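Local structure of GTN Reductase (Agrobacterium tumefaciens, 5N6G) at residues Q97-G102 with N181-E186; A118-T123 with N194-D199. The protein probably reduces activated carbon-carbon double bonds as an FMN-dependent ene-reductase of the Old Yellow Enzyme family, and binds 2-phenylacrylic acid over its flavin. One frame throughout, in Å; residues are numbered along the deposited sequence.

Contact 1: residues Q97-G102 with N181-E186; sequences QIWHVG and NGYLIE. With 8OZ (2-Phenylacrylic acid), chain C; FMN (flavin mononucleotide), chain B.
The indole edge of Trp99 points at the face of the Tyr183 ring, an edge-to-face (T-shaped) pair at the C-terminal mouth of the parallel eight-stranded TIM barrel of an Old Yellow Enzyme. The planes stand at 89°, and NE1 of Trp99 comes within 3.4 Å of Tyr183 CG, displaced toward the rim of the phenol. Farther along the indole, CZ2 leans on Tyr183 CZ and also reaches C of the bound 2-phenylacrylic acid, at 3.2 Å. The two aromatics thus wall the pocket together: Tyr183 CE2 lies against the ligand carboxylate, whose O takes a hydrogen bond from Asn181 ND2 (2.8 Å), and the ligand is also hydrogen-bonded to His178 NE2. At the edge of the flavin on which the ligand lies, Gln97 pairs with the pyrimidine ring through both ends of its amide, OE1 accepting from FMN N3 at 2.9 Å and NE2 donating to FMN O2. CG lies anti to the backbone N (chi1 -172°) and the chain runs on extended, which carries the amide to the pyrimidine edge.

In the second shell, Tyr183 occupies the N-cap position of helix 184-189, and its OH is hydrogen-bonded to Tyr65. CB and CG1 of Val101 press on the CD1 side of its ring. The start of the helix is tied to the strand's exit by Leu184 N, which donates to His100 O at 3.1 Å; a water that accepts from Ile185 N probably donates to this oxygen too. The imidazole of His100 is fixed at two nitrogens, NE2 by Gln61 and ND1 by Gly102 N, the latter donor lying in the ring plane. Over one face of that imidazole sits the Leu184 methyl CD2, a CH-pi contact 3.8 Å from the ring centroid.

Contact 2: residues A118-T123 with N194-D199; sequences APSAIT and NQRTDD
Two irregular loops meet here through polar bonds to backbone atoms, at the periphery of the TIM barrel; the centre of the contact is about 22 Å from the centre of the chain. Segment 118-123 runs between strands 117-118 and 127-131, whereas segment 194-199 lies in the loop between helix 184-189 and helix 204-222. Two hydrogen bonds cross between them. Ser120 OG accepts from the backbone N of Gln195 at 2.9 Å in a nearly straight bond; the hydroxyl lies anti to its own carbonyl carbon (chi1 -62°), on the side of the other loop. Arg196 NH1 donates to Pro119 O at 2.8 Å, reaching a lone pair in the carbonyl plane, although the oxygen is tilted from the guanidinium plane and the bond is noticeably bent (139°).

The arginine arrives by a bend at chi3 (72°), with its CG and CD packed along Pro119 and its carbonyl oxygen. The edge carrying NE and NH2 is taken by Asp198 in a side-on bidentate salt bridge: NE meets OD1 and NH2 meets OD2, the latter at 2.8 Å, each on the syn side of the carboxylate. An Asx turn shapes the backbone here, Asn194 OD1 accepting from Arg196 N at 2.9 Å, while Asn194 ND2 is bonded to Phe188 O. At the outer end, the Ile122 methyl CD1 rests on the amide of Gln195, CD1 to CD 3.8 Å, the side chains crossing at about a right angle.

The bidentate pairing probably fixes the rotation of the guanidinium and partly balances its charge, while NH1 is shared between the carbonyls of Pro119 and Leu148.

A single leucine joins the two contacts. Leu184, whose CD2 belongs to contact 1, turns its other methyl outward, and CD1 lies 4.1 Å from Pro119 CD and 4.2 Å from Ala118 CA of contact 2. The centres are about 15 Å apart, and their segments alternate along the chain: the sequence passes through 97-102 and 118-123 before returning through 181-186 and 194-199. Helix 184-189 therefore has contact 1 at its start, and the loop that follows it enters contact 2. Contact 1 contributes directly to the flavin and 2-phenylacrylic acid pockets, whereas contact 2 lies away from both, an example of a buried ligand site passing, through one leucine, into a polar contact between peripheral loops.

Contact 1: residues Q97-G102 with N181-E186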
# COMPACT_ATOMS: atom_id res chain seq x y z
N GLN A 97 -4.89 -2.91 -2.26
CA GLN A 97 -3.48 -2.89 -1.89
C GLN A 97 -3.13 -4.28 -1.35
O GLN A 97 -3.33 -4.56 -0.17
CB GLN A 97 -3.16 -1.81 -0.85
CG GLN A 97 -1.64 -1.75 -0.69
CD GLN A 97 -1.13 -0.87 0.43
OE1 GLN A 97 -1.52 -1.00 1.60
NE2 GLN A 97 -0.19 -0.02 0.10
N ILE A 98 -2.58 -5.13 -2.21
CA ILE A 98 -2.36 -6.52 -1.82
C ILE A 98 -1.04 -6.62 -1.05
O ILE A 98 -0.01 -6.07 -1.46
CB ILE A 98 -2.42 -7.46 -3.05
CG1 ILE A 98 -1.36 -7.14 -4.10
CG2 ILE A 98 -3.86 -7.42 -3.63
CD1 ILE A 98 -1.38 -8.16 -5.28
N TRP A 99 -1.09 -7.30 0.08
CA TRP A 99 -0.14 -7.10 1.16
C TRP A 99 0.43 -8.42 1.67
O TRP A 99 -0.28 -9.41 1.76
CB TRP A 99 -0.87 -6.41 2.28
CG TRP A 99 -0.09 -5.79 3.39
CD1 TRP A 99 1.24 -5.47 3.42
CD2 TRP A 99 -0.64 -5.34 4.63
NE1 TRP A 99 1.54 -4.85 4.62
CE2 TRP A 99 0.40 -4.76 5.38
CE3 TRP A 99 -1.93 -5.38 5.17
CZ2 TRP A 99 0.19 -4.21 6.63
CZ3 TRP A 99 -2.15 -4.85 6.40
CH2 TRP A 99 -1.10 -4.28 7.14
N HIS A 100 1.71 -8.41 2.00
CA HIS A 100 2.32 -9.44 2.82
C HIS A 100 3.24 -8.73 3.78
O HIS A 100 4.16 -8.01 3.37
CB HIS A 100 3.10 -10.48 1.98
CG HIS A 100 3.45 -11.71 2.74
ND1 HIS A 100 4.16 -11.70 3.92
CD2 HIS A 100 3.19 -13.02 2.47
CE1 HIS A 100 4.30 -12.94 4.36
NE2 HIS A 100 3.73 -13.76 3.49
N VAL A 101 3.01 -8.93 5.07
CA VAL A 101 3.76 -8.21 6.10
C VAL A 101 5.15 -8.76 6.38
O VAL A 101 5.94 -8.08 7.05
CB VAL A 101 3.04 -8.19 7.45
CG1 VAL A 101 1.71 -7.48 7.30
CG2 VAL A 101 2.84 -9.60 8.00
N GLY A 102 5.46 -9.96 5.92
CA GLY A 102 6.72 -10.58 6.30
C GLY A 102 6.91 -10.65 7.79
O GLY A 102 6.06 -11.15 8.53
N ASN A 181 7.01 0.56 3.28
CA ASN A 181 6.87 0.63 4.74
C ASN A 181 7.37 -0.60 5.48
O ASN A 181 6.81 -0.98 6.51
CB ASN A 181 5.42 0.93 5.11
CG ASN A 181 4.97 2.25 4.53
OD1 ASN A 181 5.77 3.16 4.34
ND2 ASN A 181 3.69 2.36 4.26
N GLY A 182 8.49 -1.15 5.04
CA GLY A 182 9.15 -2.20 5.82
C GLY A 182 8.50 -3.56 5.80
O GLY A 182 8.86 -4.39 6.64
N TYR A 183 7.56 -3.82 4.90
CA TYR A 183 6.91 -5.12 4.84
C TYR A 183 7.71 -6.07 3.95
O TYR A 183 8.90 -5.85 3.70
CB TYR A 183 5.44 -4.94 4.46
CG TYR A 183 4.73 -4.21 5.60
CD1 TYR A 183 4.56 -4.81 6.83
CD2 TYR A 183 4.26 -2.91 5.44
CE1 TYR A 183 3.91 -4.15 7.87
CE2 TYR A 183 3.63 -2.24 6.49
CZ TYR A 183 3.45 -2.88 7.69
OH TYR A 183 2.82 -2.24 8.73
N LEU A 184 7.13 -7.20 3.55
CA LEU A 184 7.95 -8.31 3.03
C LEU A 184 8.83 -7.88 1.86
O LEU A 184 10.01 -8.23 1.82
CB LEU A 184 7.07 -9.48 2.62
CG LEU A 184 7.85 -10.71 2.10
CD1 LEU A 184 8.66 -11.34 3.21
CD2 LEU A 184 6.90 -11.73 1.45
N ILE A 185 8.25 -7.23 0.86
CA ILE A 185 9.03 -6.92 -0.34
C ILE A 185 10.17 -5.99 0.03
O ILE A 185 11.31 -6.16 -0.44
CB ILE A 185 8.14 -6.34 -1.44
CG1 ILE A 185 7.13 -7.41 -1.90
CG2 ILE A 185 8.97 -5.92 -2.65
CD1 ILE A 185 6.07 -6.91 -2.87
N GLU A 186 9.90 -4.99 0.88
CA GLU A 186 10.94 -4.08 1.33
C GLU A 186 12.00 -4.78 2.16
O GLU A 186 13.17 -4.38 2.15
CB GLU A 186 10.37 -2.95 2.18
CG GLU A 186 10.19 -1.69 1.45
CD GLU A 186 10.34 -0.43 2.30
OE1 GLU A 186 10.67 -0.46 3.53
OE2 GLU A 186 10.10 0.61 1.69
C4 8OZ C . -0.52 1.80 10.15
C5 8OZ C . -0.90 0.79 11.01
C6 8OZ C . -0.78 -0.52 10.60
C7 8OZ C . -0.30 -0.83 9.34
C8 8OZ C . 1.65 0.58 6.48
C 8OZ C . -0.18 -1.05 6.37
O 8OZ C . 1.91 0.46 5.31
C1 8OZ C . 0.47 -0.13 7.07
C2 8OZ C . 0.06 0.19 8.46
C3 8OZ C . -0.04 1.51 8.89
O1 8OZ C . 2.37 1.31 7.29
N1 FMN B . 0.25 2.93 4.13
C2 FMN B . 0.11 1.80 3.36
O2 FMN B . 0.82 1.60 2.35
N3 FMN B . -0.86 0.88 3.68
C4 FMN B . -1.71 0.95 4.76
O4 FMN B . -2.58 0.09 4.94
C4A FMN B . -1.54 2.12 5.59
N5 FMN B . -2.33 2.28 6.62
C5A FMN B . -2.26 3.48 7.30
C6 FMN B . -3.18 3.71 8.32
C7 FMN B . -3.23 4.94 8.96
C7M FMN B . -4.26 5.16 10.04
C8 FMN B . -2.35 5.96 8.59
C8M FMN B . -2.42 7.33 9.22
C9 FMN B . -1.41 5.73 7.58
C9A FMN B . -1.37 4.50 6.93
N10 FMN B . -0.52 4.27 5.83
C10 FMN B . -0.55 3.08 5.16
C1' FMN B . 0.27 5.40 5.32
C2' FMN B . -0.59 6.33 4.47
O2' FMN B . -1.04 5.66 3.29
C3' FMN B . 0.12 7.62 4.08
O3' FMN B . 1.34 7.30 3.40
C4' FMN B . 0.45 8.53 5.26
O4' FMN B . -0.72 8.76 6.05
C5' FMN B . 1.08 9.84 4.83
O5' FMN B . 0.16 10.59 4.01
P FMN B . -0.68 11.88 4.53
O1P FMN B . 0.36 12.92 4.90
O2P FMN B . -1.44 11.40 5.75
O3P FMN B . -1.54 12.25 3.37
O HOH W 1 5.36 -6.32 1.19

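Contact 2: residues A118-T123 with N194-D199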
# COMPACT_ATOMS: atom_id res chain seq x y z
N ALA A 118 10.33 -14.16 6.60
CA ALA A 118 11.11 -13.01 6.18
C ALA A 118 12.29 -13.48 5.34
O ALA A 118 12.65 -14.66 5.38
CB ALA A 118 11.60 -12.22 7.40
N PRO A 119 12.94 -12.58 4.59
CA PRO A 119 14.17 -12.98 3.88
C PRO A 119 15.25 -13.49 4.80
O PRO A 119 15.99 -14.42 4.44
CB PRO A 119 14.59 -11.69 3.17
CG PRO A 119 13.92 -10.59 3.89
CD PRO A 119 12.61 -11.16 4.33
N SER A 120 15.37 -12.92 6.00
CA SER A 120 16.35 -13.30 6.99
C SER A 120 15.71 -13.27 8.37
O SER A 120 14.78 -12.50 8.61
CB SER A 120 17.57 -12.36 6.99
OG SER A 120 18.24 -12.41 5.75
N ALA A 121 16.25 -14.08 9.27
CA ALA A 121 15.65 -14.28 10.59
C ALA A 121 16.19 -13.20 11.54
O ALA A 121 17.00 -13.45 12.43
CB ALA A 121 15.94 -15.68 11.11
N ILE A 122 15.72 -11.97 11.30
CA ILE A 122 16.05 -10.80 12.13
C ILE A 122 14.73 -10.23 12.64
O ILE A 122 13.91 -9.75 11.85
CB ILE A 122 16.83 -9.74 11.34
CG1 ILE A 122 18.09 -10.36 10.73
CG2 ILE A 122 17.21 -8.59 12.27
CD1 ILE A 122 18.74 -9.47 9.68
N THR A 123 14.53 -10.30 13.96
CA THR A 123 13.31 -9.81 14.57
C THR A 123 13.23 -8.29 14.47
O THR A 123 14.22 -7.59 14.70
CB THR A 123 13.25 -10.23 16.04
OG1 THR A 123 13.40 -11.66 16.16
CG2 THR A 123 11.91 -9.82 16.67
N ASN A 194 17.99 -7.96 4.93
CA ASN A 194 18.32 -9.00 3.96
C ASN A 194 19.81 -9.33 4.13
O ASN A 194 20.67 -8.57 3.68
CB ASN A 194 18.02 -8.55 2.55
CG ASN A 194 18.26 -9.64 1.55
OD1 ASN A 194 19.05 -10.55 1.79
ND2 ASN A 194 17.59 -9.55 0.40
N GLN A 195 20.09 -10.45 4.77
CA GLN A 195 21.45 -10.96 4.92
C GLN A 195 21.59 -12.28 4.18
O GLN A 195 22.46 -13.10 4.51
CB GLN A 195 21.83 -11.10 6.40
CG GLN A 195 21.88 -9.76 7.07
CD GLN A 195 22.35 -9.81 8.51
OE1 GLN A 195 22.33 -10.86 9.15
NE2 GLN A 195 22.79 -8.66 9.02
N ARG A 196 20.74 -12.48 3.17
CA ARG A 196 20.79 -13.71 2.40
C ARG A 196 22.06 -13.79 1.57
O ARG A 196 22.62 -12.77 1.15
CB ARG A 196 19.59 -13.83 1.47
CG ARG A 196 18.25 -13.81 2.16
CD ARG A 196 17.13 -13.94 1.14
NE ARG A 196 17.04 -15.29 0.59
CZ ARG A 196 16.30 -16.27 1.10
NH1 ARG A 196 15.59 -16.08 2.21
NH2 ARG A 196 16.24 -17.47 0.52
N THR A 197 22.48 -15.03 1.30
CA THR A 197 23.66 -15.33 0.50
C THR A 197 23.32 -16.07 -0.79
O THR A 197 24.23 -16.61 -1.42
CB THR A 197 24.64 -16.15 1.33
OG1 THR A 197 24.01 -17.38 1.72
CG2 THR A 197 25.07 -15.38 2.56
N ASP A 198 22.05 -16.13 -1.18
CA ASP A 198 21.64 -16.77 -2.42
C ASP A 198 21.30 -15.70 -3.46
O ASP A 198 21.71 -14.53 -3.34
CB ASP A 198 20.48 -17.74 -2.15
CG ASP A 198 19.20 -17.05 -1.63
OD1 ASP A 198 19.16 -15.80 -1.46
OD2 ASP A 198 18.22 -17.79 -1.40
N ASP A 199 20.53 -16.08 -4.49
CA ASP A 199 20.19 -15.16 -5.57
C ASP A 199 19.26 -14.03 -5.13
O ASP A 199 18.99 -13.14 -5.94
CB ASP A 199 19.51 -15.90 -6.73
CG ASP A 199 20.44 -16.82 -7.49
OD1 ASP A 199 21.67 -16.73 -7.29
OD2 ASP A 199 19.92 -17.63 -8.28